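Long-range contacts in periplasmic binding protein/LacI transcriptional regulator (Burkholderia graminis C4D1M, PDB 5HQJ), which probably serves as the sugar-binding component of an ABC transporter and is captured here with D-arabinose in its pocket: residues D28-K36 against V85-N93; K238-D248 against D258-Q267. One frame throughout, in Å; residues are numbered along the deposited sequence.

Contact 1. Residues D28-K36 against V85-N93. With 64K (alpha-D-arabinopyranose), chain B.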
loop_
_atom_site.group_PDB
_atom_site.type_symbol
_atom_site.label_atom_id
_atom_site.label_comp_id
_atom_site.label_asym_id
_atom_site.label_seq_id
_atom_site.Cartn_x
_atom_site.Cartn_y
_atom_site.Cartn_z
ATOM N N ASP A 28 -1.053 31.087 -3.973
ATOM C CA ASP A 28 -0.392 30.891 -5.267
ATOM C C ASP A 28 0.322 29.540 -5.358
ATOM O O ASP A 28 0.813 29.160 -6.432
ATOM C CB ASP A 28 0.619 32.012 -5.535
ATOM C CG ASP A 28 -0.008 33.385 -5.480
ATOM O OD1 ASP A 28 -1.136 33.545 -6.003
ATOM O OD2 ASP A 28 0.629 34.297 -4.905
ATOM N N ILE A 29 0.379 28.815 -4.240
ATOM C CA ILE A 29 1.015 27.503 -4.222
ATOM C C ILE A 29 0.067 26.457 -4.750
ATOM O O ILE A 29 -1.112 26.409 -4.392
ATOM C CB ILE A 29 1.473 27.089 -2.824
ATOM C CG1 ILE A 29 2.524 28.062 -2.302
ATOM C CG2 ILE A 29 2.086 25.674 -2.844
ATOM C CD1 ILE A 29 2.958 27.797 -0.863
ATOM N N SER A 30 0.612 25.607 -5.603
ATOM C CA SER A 30 -0.141 24.565 -6.263
ATOM C C SER A 30 0.578 23.248 -6.042
ATOM O O SER A 30 1.771 23.127 -6.366
ATOM C CB SER A 30 -0.271 24.861 -7.758
ATOM O OG SER A 30 -1.291 24.086 -8.350
ATOM N N VAL A 31 -0.150 22.276 -5.491
ATOM C CA VAL A 31 0.369 20.934 -5.249
ATOM C C VAL A 31 -0.577 19.889 -5.807
ATOM O O VAL A 31 -1.796 20.054 -5.796
ATOM C CB VAL A 31 0.596 20.667 -3.739
ATOM C CG1 VAL A 31 1.607 21.655 -3.198
ATOM C CG2 VAL A 31 -0.720 20.713 -2.926
ATOM N N ALA A 32 0.008 18.799 -6.259
ATOM C CA ALA A 32 -0.707 17.708 -6.866
ATOM C C ALA A 32 -0.308 16.401 -6.178
ATOM O O ALA A 32 0.875 16.187 -5.903
ATOM C CB ALA A 32 -0.422 17.651 -8.361
ATOM N N VAL A 33 -1.299 15.557 -5.890
ATOM C CA VAL A 33 -1.053 14.250 -5.298
ATOM C C VAL A 33 -1.647 13.157 -6.167
ATOM O O VAL A 33 -2.803 13.257 -6.608
ATOM C CB VAL A 33 -1.621 14.172 -3.876
ATOM C CG1 VAL A 33 -1.211 12.871 -3.234
ATOM C CG2 VAL A 33 -1.118 15.321 -3.033
ATOM N N ILE A 34 -0.846 12.124 -6.415
ATOM C CA ILE A 34 -1.150 11.081 -7.398
ATOM C C ILE A 34 -1.180 9.730 -6.729
ATOM O O ILE A 34 -0.137 9.286 -6.204
ATOM C CB ILE A 34 -0.067 11.030 -8.537
ATOM C CG1 ILE A 34 0.109 12.416 -9.158
ATOM C CG2 ILE A 34 -0.417 9.965 -9.610
ATOM C CD1 ILE A 34 1.315 12.553 -10.071
ATOM N N PRO A 35 -2.346 9.070 -6.723
ATOM C CA PRO A 35 -2.360 7.685 -6.257
ATOM C C PRO A 35 -1.889 6.724 -7.339
ATOM O O PRO A 35 -1.615 7.170 -8.459
ATOM C CB PRO A 35 -3.841 7.455 -5.934
ATOM C CG PRO A 35 -4.536 8.262 -6.980
ATOM C CD PRO A 35 -3.722 9.529 -7.047
ATOM N N LYS A 36 -1.841 5.439 -7.022
ATOM C CA LYS A 36 -1.499 4.444 -8.043
ATOM C C LYS A 36 -2.630 4.385 -9.071
ATOM O O LYS A 36 -2.393 4.095 -10.243
ATOM C CB LYS A 36 -1.263 3.062 -7.424
ATOM C CG LYS A 36 0.131 2.881 -6.738
ATOM C CD LYS A 36 0.310 1.445 -6.213
ATOM C CE LYS A 36 1.629 1.244 -5.455
ATOM N NZ LYS A 36 1.865 -0.196 -5.155
ATOM N N VAL A 85 3.217 23.832 -11.809
ATOM C CA VAL A 85 2.770 23.546 -10.447
ATOM C C VAL A 85 4.008 23.405 -9.594
ATOM O O VAL A 85 5.110 23.157 -10.096
ATOM C CB VAL A 85 1.883 22.288 -10.336
ATOM C CG1 VAL A 85 0.725 22.373 -11.326
ATOM C CG2 VAL A 85 2.692 20.992 -10.512
ATOM N N ASP A 86 3.823 23.582 -8.297
ATOM C CA ASP A 86 4.945 23.790 -7.405
ATOM C C ASP A 86 5.434 22.500 -6.752
ATOM O O ASP A 86 6.621 22.381 -6.426
ATOM C CB ASP A 86 4.547 24.822 -6.347
ATOM C CG ASP A 86 4.155 26.148 -6.968
ATOM O OD1 ASP A 86 2.955 26.475 -6.980
ATOM O OD2 ASP A 86 5.056 26.848 -7.481
ATOM N N GLY A 87 4.523 21.542 -6.582
ATOM C CA GLY A 87 4.834 20.309 -5.885
ATOM C C GLY A 87 4.045 19.115 -6.370
ATOM O O GLY A 87 2.877 19.230 -6.726
ATOM N N ILE A 88 4.704 17.961 -6.371
ATOM C CA ILE A 88 4.111 16.695 -6.767
ATOM C C ILE A 88 4.461 15.608 -5.758
ATOM O O ILE A 88 5.644 15.349 -5.491
ATOM C CB ILE A 88 4.603 16.229 -8.141
ATOM C CG1 ILE A 88 4.331 17.295 -9.202
ATOM C CG2 ILE A 88 3.958 14.887 -8.497
ATOM C CD1 ILE A 88 4.978 16.998 -10.543
ATOM N N ALA A 89 3.435 14.958 -5.233
ATOM C CA ALA A 89 3.602 13.754 -4.427
ATOM C C ALA A 89 2.954 12.603 -5.173
ATOM O O ALA A 89 1.814 12.717 -5.662
ATOM C CB ALA A 89 2.981 13.918 -3.042
ATOM N N ILE A 90 3.686 11.497 -5.268
ATOM C CA ILE A 90 3.221 10.364 -6.036
ATOM C C ILE A 90 3.486 9.036 -5.326
ATOM O O ILE A 90 4.537 8.815 -4.724
ATOM C CB ILE A 90 3.873 10.368 -7.450
ATOM C CG1 ILE A 90 3.367 9.175 -8.270
ATOM C CG2 ILE A 90 5.413 10.401 -7.358
ATOM C CD1 ILE A 90 3.877 9.114 -9.709
ATOM N N SER A 91 2.486 8.168 -5.377
ATOM C CA SER A 91 2.661 6.739 -5.124
ATOM C C SER A 91 2.884 6.001 -6.461
ATOM O O SER A 91 2.013 6.024 -7.345
ATOM C CB SER A 91 1.430 6.184 -4.410
ATOM O OG SER A 91 1.578 4.807 -4.182
ATOM N N VAL A 92 4.034 5.339 -6.600
ATOM C CA VAL A 92 4.497 4.804 -7.895
ATOM C C VAL A 92 4.141 3.339 -8.134
ATOM O O VAL A 92 4.421 2.469 -7.320
ATOM C CB VAL A 92 6.021 4.952 -7.999
ATOM C CG1 VAL A 92 6.513 4.512 -9.345
ATOM C CG2 VAL A 92 6.405 6.393 -7.753
ATOM N N ASN A 93 3.535 3.066 -9.286
ATOM C CA ASN A 93 3.175 1.695 -9.611
ATOM C C ASN A 93 4.389 0.843 -9.968
ATOM O O ASN A 93 4.507 -0.296 -9.521
ATOM C CB ASN A 93 2.161 1.667 -10.749
ATOM C CG ASN A 93 0.713 1.734 -10.248
ATOM O OD1 ASN A 93 0.267 0.901 -9.441
ATOM N ND2 ASN A 93 -0.008 2.695 -10.735
HETATM O O2 64K B . 0.192 0.199 0.254
HETATM C C2 64K B . -0.600 -0.465 -0.788
HETATM C C3 64K B . -1.892 -0.886 -0.166
HETATM O O3 64K B . -1.657 -2.017 0.644
HETATM C C4 64K B . -2.917 -1.318 -1.208
HETATM O O4 64K B . -2.539 -2.545 -1.860
HETATM C C5 64K B . -3.039 -0.289 -2.239
HETATM O O5 64K B . -1.763 -0.147 -2.911
HETATM C C1 64K B . -0.850 0.490 -1.922
HETATM O O1 64K B . 0.348 0.753 -2.545
HETATM O O HOH W 1 2.230 -0.733 -8.093
#
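NZ of Lys36 is gripped by three acceptors: water 1 at 3.0 Å, OD1 of Asn164 from outside the two segments, and, weakly, the sugar oxygen O1 of alpha-D-arabinopyranose. The same water donates to both O and OD1 of Asn93, so that the loop after one strand is tied to the ammonium group at the end of its neighbour. The lysine reaches the sugar because its chain runs extended beyond CG, all later torsions within 10° of 180°, with its methylene groups passing the side-chain amide of Asn93. There OD1 of Asn93 lies 3.3 Å from CD of Lys36, while ND2 turns the other way and donates to O of Lys36 at 2.8 Å. That oxygen lies close to the plane of the Asn93 amide, and with an H-bond of its own on each side the amide is fixed against rotation. OG of Ser91 sits 3.5 Å from CG of Lys36 and is hydrogen-bonded to Asp116, another pocket residue.

Behind these loops, strands 30-34 and 87-90 are parallel neighbours in the sheet of one lobe of the periplasmic binding protein fold, where loops at the C-terminal strand ends supply pocket residues. Backbone bonds alternate between them, from Ala32 N to Gly87 O through to Ser91 N on Ile34 O at 3.0 Å. On the sheet face turned to helix 71-82, CD1 of Ile34 meets CG2 of Ile88 and CB of Ile34 meets CG1 of Ile90, both at 3.9 Å. At the other strand end, Asp86 CG stands anti to its own carbonyl carbon (chi1 -59°), which brings OD1 within 2.9 Å of Ser30 N; the bond uses the anti lone pair, and OD2 forms a salt bridge with Lys24.

Contact 2. Residues K238-D248 against D258-Q267. With 64K (alpha-D-arabinopyranose), chain B.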
loop_
_atom_site.group_PDB
_atom_site.type_symbol
_atom_site.label_atom_id
_atom_site.label_comp_id
_atom_site.label_asym_id
_atom_site.label_seq_id
_atom_site.Cartn_x
_atom_site.Cartn_y
_atom_site.Cartn_z
ATOM N N LYS A 238 -13.695 -22.299 6.891
ATOM C CA LYS A 238 -13.810 -21.240 7.883
ATOM C C LYS A 238 -13.274 -21.739 9.218
ATOM O O LYS A 238 -13.733 -22.773 9.705
ATOM C CB LYS A 238 -15.272 -20.804 8.026
ATOM C CG LYS A 238 -15.468 -19.545 8.885
ATOM C CD LYS A 238 -16.930 -19.381 9.329
ATOM C CE LYS A 238 -17.214 -17.986 9.894
ATOM N NZ LYS A 238 -16.203 -17.542 10.878
ATOM N N GLY A 239 -12.326 -21.016 9.807
ATOM C CA GLY A 239 -11.718 -21.408 11.079
ATOM C C GLY A 239 -10.515 -22.343 10.950
ATOM O O GLY A 239 -9.811 -22.622 11.914
ATOM N N LYS A 240 -10.299 -22.850 9.756
ATOM C CA LYS A 240 -9.216 -23.800 9.517
ATOM C C LYS A 240 -7.928 -23.097 9.137
ATOM O O LYS A 240 -6.799 -23.561 9.400
ATOM C CB LYS A 240 -9.658 -24.787 8.423
ATOM C CG LYS A 240 -8.564 -25.604 7.774
ATOM C CD LYS A 240 -9.142 -26.802 7.008
ATOM C CE LYS A 240 -8.060 -27.592 6.268
ATOM N NZ LYS A 240 -6.871 -26.764 5.895
ATOM N N LEU A 241 -8.100 -21.952 8.513
ATOM C CA LEU A 241 -6.968 -21.196 8.008
ATOM C C LEU A 241 -6.664 -20.016 8.875
ATOM O O LEU A 241 -7.574 -19.369 9.405
ATOM C CB LEU A 241 -7.259 -20.688 6.613
ATOM C CG LEU A 241 -7.281 -21.629 5.442
ATOM C CD1 LEU A 241 -7.659 -20.778 4.251
ATOM C CD2 LEU A 241 -5.947 -22.320 5.252
ATOM N N GLU A 242 -5.388 -19.696 8.981
ATOM C CA GLU A 242 -4.992 -18.442 9.526
ATOM C C GLU A 242 -4.747 -17.443 8.399
ATOM O O GLU A 242 -3.822 -17.630 7.582
ATOM C CB GLU A 242 -3.729 -18.646 10.361
ATOM C CG GLU A 242 -3.419 -17.565 11.334
ATOM C CD GLU A 242 -4.340 -17.566 12.558
ATOM O OE1 GLU A 242 -4.900 -18.621 12.934
ATOM O OE2 GLU A 242 -4.479 -16.489 13.150
ATOM N N VAL A 243 -5.547 -16.383 8.382
ATOM C CA VAL A 243 -5.521 -15.401 7.319
ATOM C C VAL A 243 -5.084 -14.043 7.854
ATOM O O VAL A 243 -5.691 -13.468 8.748
ATOM C CB VAL A 243 -6.909 -15.261 6.636
ATOM C CG1 VAL A 243 -6.876 -14.173 5.533
ATOM C CG2 VAL A 243 -7.382 -16.620 6.098
ATOM N N LEU A 244 -4.013 -13.528 7.291
ATOM C CA LEU A 244 -3.489 -12.204 7.616
ATOM C C LEU A 244 -3.566 -11.336 6.369
ATOM O O LEU A 244 -3.161 -11.761 5.283
ATOM C CB LEU A 244 -2.044 -12.292 8.118
ATOM C CG LEU A 244 -1.790 -13.176 9.333
ATOM C CD1 LEU A 244 -0.291 -13.172 9.755
ATOM C CD2 LEU A 244 -2.629 -12.682 10.529
ATOM N N ALA A 245 -4.101 -10.135 6.507
ATOM C CA ALA A 245 -4.378 -9.319 5.354
ATOM C C ALA A 245 -3.844 -7.922 5.596
ATOM O O ALA A 245 -3.464 -7.610 6.695
ATOM C CB ALA A 245 -5.881 -9.278 5.063
ATOM N N PHE A 246 -3.827 -7.130 4.539
ATOM C CA PHE A 246 -3.365 -5.747 4.560
ATOM C C PHE A 246 -4.519 -4.765 4.384
ATOM O O PHE A 246 -5.482 -5.009 3.638
ATOM C CB PHE A 246 -2.314 -5.530 3.458
ATOM C CG PHE A 246 -0.981 -5.063 3.962
ATOM C CD1 PHE A 246 -0.668 -3.724 3.975
ATOM C CD2 PHE A 246 -0.030 -5.954 4.435
ATOM C CE1 PHE A 246 0.554 -3.299 4.454
ATOM C CE2 PHE A 246 1.203 -5.521 4.896
ATOM C CZ PHE A 246 1.483 -4.200 4.909
ATOM N N ASP A 247 -4.405 -3.661 5.124
ATOM C CA ASP A 247 -5.267 -2.474 5.033
ATOM C C ASP A 247 -6.601 -2.729 5.719
ATOM O O ASP A 247 -6.837 -3.815 6.260
ATOM C CB ASP A 247 -5.423 -2.044 3.586
ATOM C CG ASP A 247 -4.078 -1.750 2.916
ATOM O OD1 ASP A 247 -3.152 -1.190 3.581
ATOM O OD2 ASP A 247 -3.900 -2.091 1.726
ATOM N N ASP A 248 -7.425 -1.692 5.809
ATOM C CA ASP A 248 -8.642 -1.759 6.631
ATOM C C ASP A 248 -9.876 -1.362 5.831
ATOM O O ASP A 248 -10.797 -0.757 6.374
ATOM C CB ASP A 248 -8.533 -0.866 7.891
ATOM C CG ASP A 248 -8.736 0.614 7.588
ATOM O OD1 ASP A 248 -8.333 1.013 6.479
ATOM O OD2 ASP A 248 -9.274 1.356 8.448
ATOM N N ASP A 258 -16.253 -11.086 11.109
ATOM C CA ASP A 258 -16.931 -12.367 10.835
ATOM C C ASP A 258 -16.084 -13.614 11.093
ATOM O O ASP A 258 -16.601 -14.721 11.029
ATOM C CB ASP A 258 -17.382 -12.433 9.367
ATOM C CG ASP A 258 -18.527 -11.495 9.046
ATOM O OD1 ASP A 258 -19.177 -11.002 9.986
ATOM O OD2 ASP A 258 -18.782 -11.280 7.835
ATOM N N GLY A 259 -14.789 -13.439 11.330
ATOM C CA GLY A 259 -13.908 -14.570 11.620
ATOM C C GLY A 259 -13.230 -15.179 10.407
ATOM O O GLY A 259 -12.602 -16.239 10.477
ATOM N N TYR A 260 -13.400 -14.547 9.252
ATOM C CA TYR A 260 -12.774 -15.040 8.013
ATOM C C TYR A 260 -11.314 -14.581 7.880
ATOM O O TYR A 260 -10.521 -15.175 7.134
ATOM C CB TYR A 260 -13.587 -14.572 6.807
ATOM C CG TYR A 260 -14.936 -15.188 6.701
ATOM C CD1 TYR A 260 -15.054 -16.539 6.517
ATOM C CD2 TYR A 260 -16.083 -14.413 6.776
ATOM C CE1 TYR A 260 -16.298 -17.143 6.400
ATOM C CE2 TYR A 260 -17.337 -15.008 6.668
ATOM C CZ TYR A 260 -17.423 -16.381 6.487
ATOM O OH TYR A 260 -18.638 -17.032 6.367
ATOM N N ILE A 261 -10.999 -13.497 8.574
ATOM C CA ILE A 261 -9.665 -12.918 8.650
ATOM C C ILE A 261 -9.285 -12.866 10.124
ATOM O O ILE A 261 -10.127 -12.515 10.959
ATOM C CB ILE A 261 -9.657 -11.520 7.980
ATOM C CG1 ILE A 261 -10.082 -11.661 6.504
ATOM C CG2 ILE A 261 -8.300 -10.790 8.127
ATOM C CD1 ILE A 261 -10.239 -10.365 5.750
ATOM N N GLN A 262 -8.048 -13.231 10.449
ATOM C CA GLN A 262 -7.575 -13.318 11.844
ATOM C C GLN A 262 -6.746 -12.124 12.276
ATOM O O GLN A 262 -6.672 -11.811 13.458
ATOM C CB GLN A 262 -6.769 -14.603 12.042
ATOM C CG GLN A 262 -7.599 -15.877 12.165
ATOM C CD GLN A 262 -8.475 -16.128 10.963
ATOM O OE1 GLN A 262 -7.999 -16.187 9.830
ATOM N NE2 GLN A 262 -9.770 -16.226 11.192
ATOM N N GLY A 263 -6.123 -11.447 11.325
ATOM C CA GLY A 263 -5.303 -10.294 11.651
ATOM C C GLY A 263 -5.122 -9.424 10.441
ATOM O O GLY A 263 -5.122 -9.938 9.308
ATOM N N ILE A 264 -4.983 -8.123 10.639
ATOM C CA ILE A 264 -4.583 -7.299 9.534
ATOM C C ILE A 264 -3.407 -6.388 9.912
ATOM O O ILE A 264 -2.974 -6.271 11.079
ATOM C CB ILE A 264 -5.754 -6.482 8.986
ATOM C CG1 ILE A 264 -6.320 -5.559 10.075
ATOM C CG2 ILE A 264 -6.839 -7.402 8.434
ATOM C CD1 ILE A 264 -7.547 -4.744 9.673
HETATM N N MSE A 265 -2.856 -5.795 8.874
HETATM C CA MSE A 265 -1.810 -4.787 9.004
HETATM C C MSE A 265 -2.363 -3.478 8.462
HETATM O O MSE A 265 -2.653 -3.421 7.262
HETATM C CB MSE A 265 -0.536 -5.194 8.244
HETATM C CG MSE A 265 0.015 -6.555 8.614
HETATM SE SE MSE A 265 0.810 -6.472 10.386
HETATM C CE MSE A 265 2.447 -5.508 9.976
ATOM N N VAL A 266 -2.510 -2.456 9.327
ATOM C CA VAL A 266 -3.081 -1.185 8.932
ATOM C C VAL A 266 -1.972 -0.163 8.871
ATOM O O VAL A 266 -1.311 0.076 9.861
ATOM C CB VAL A 266 -4.192 -0.739 9.867
ATOM C CG1 VAL A 266 -4.836 0.549 9.332
ATOM C CG2 VAL A 266 -5.235 -1.861 10.015
ATOM N N GLN A 267 -1.771 0.410 7.693
ATOM C CA GLN A 267 -0.784 1.452 7.462
ATOM C C GLN A 267 -1.398 2.775 7.965
ATOM O O GLN A 267 -2.436 2.740 8.606
ATOM C CB GLN A 267 -0.409 1.513 5.982
ATOM C CG GLN A 267 -0.038 0.188 5.360
ATOM C CD GLN A 267 0.327 0.405 3.929
ATOM O OE1 GLN A 267 1.335 1.021 3.629
ATOM N NE2 GLN A 267 -0.517 -0.093 3.014
HETATM O O2 64K B . 0.192 0.199 0.254
HETATM C C2 64K B . -0.600 -0.465 -0.788
HETATM C C3 64K B . -1.892 -0.886 -0.166
HETATM O O3 64K B . -1.657 -2.017 0.644
HETATM C C4 64K B . -2.917 -1.318 -1.208
HETATM O O4 64K B . -2.539 -2.545 -1.860
HETATM C C5 64K B . -3.039 -0.289 -2.239
HETATM O O5 64K B . -1.763 -0.147 -2.911
HETATM C C1 64K B . -0.850 0.490 -1.922
HETATM O O1 64K B . 0.348 0.753 -2.545
HETATM O O HOH W 2 -12.050 -18.634 8.777
HETATM O O HOH W 3 -3.680 0.457 5.592
#
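Polar bonds at the sugar-facing end join Asp247 to Gln267. NE2 of Gln267 donates to OD1 of Asp247 at 2.9 Å, on the syn lone pair, with carboxylate and amide planes only 20° apart. NE2 of Gln267 also donates to O2 of alpha-D-arabinopyranose at 2.9 Å, in a nearly straight bond (174°). OD2 of Asp247 accepts a very short bond from sugar O3, and water 3 links OD1 of Asp247 to Gln267 N. Since OE1 of Gln267 is bonded to Thr130, both ends of its amide are held and its rotation is fixed.

Further along, the amide of Gln262 takes the place of a backbone partner: its OE1 accepts from Val243 N at 2.9 Å, in the carbonyl plane, the bend of the chain at chi2 (59°) helping to bring the amide to that N-H. O of Val243 in turn receives Gln262 N and, weakly, Gly263 N. Main-chain bonds then continue to Asp247 N on Met265 O.

Aromatic contacts occur near both ends. CB of Met265, a selenomethionine, lies over one face of the Phe246 ring, 3.9 Å from its centroid, while CG of Gln267 approaches the ring edge. At the far end the Lys238 chain crosses Tyr260 at about a right angle; its NZ stands over the ring face, 4.6 Å from the centroid, in a cation-pi contact, and also donates to Asp258 O at 2.9 Å.

On the face turned to helix 250-258, apolar side chains meet: CB of Ala245 touches CG2 of Ile261, and CG1 of Val243 touches CG1 of Ile261. That helix ends in a Schellman motif at Gly259. Strand 242-246, this helix and strand 263-266 form a beta-alpha-beta crossover, whose strand ends deliver Phe246, Asp247 and Gln267 to the sugar pocket.

The two contacts illustrate how a periplasmic binding protein divides its pocket between two lobes. Contact 1 comes first along the chain and pairs strands 30-34 and 87-90 of the all-parallel sheet; contact 2 follows, pairing strands 242-246 and 263-266 of the mixed sheet. No strand is shared. Their centres lie 32 Å apart on opposite sides of the centre of the chain, and their nearest atoms remain about 9 Å apart. What joins them is the arabinose, touched by both: Lys36 approaches it from one side of the cleft, Asp247 and Gln267 from the other. Such bridging is consistent with closure of the lobes around bound sugar, as in related binding proteins.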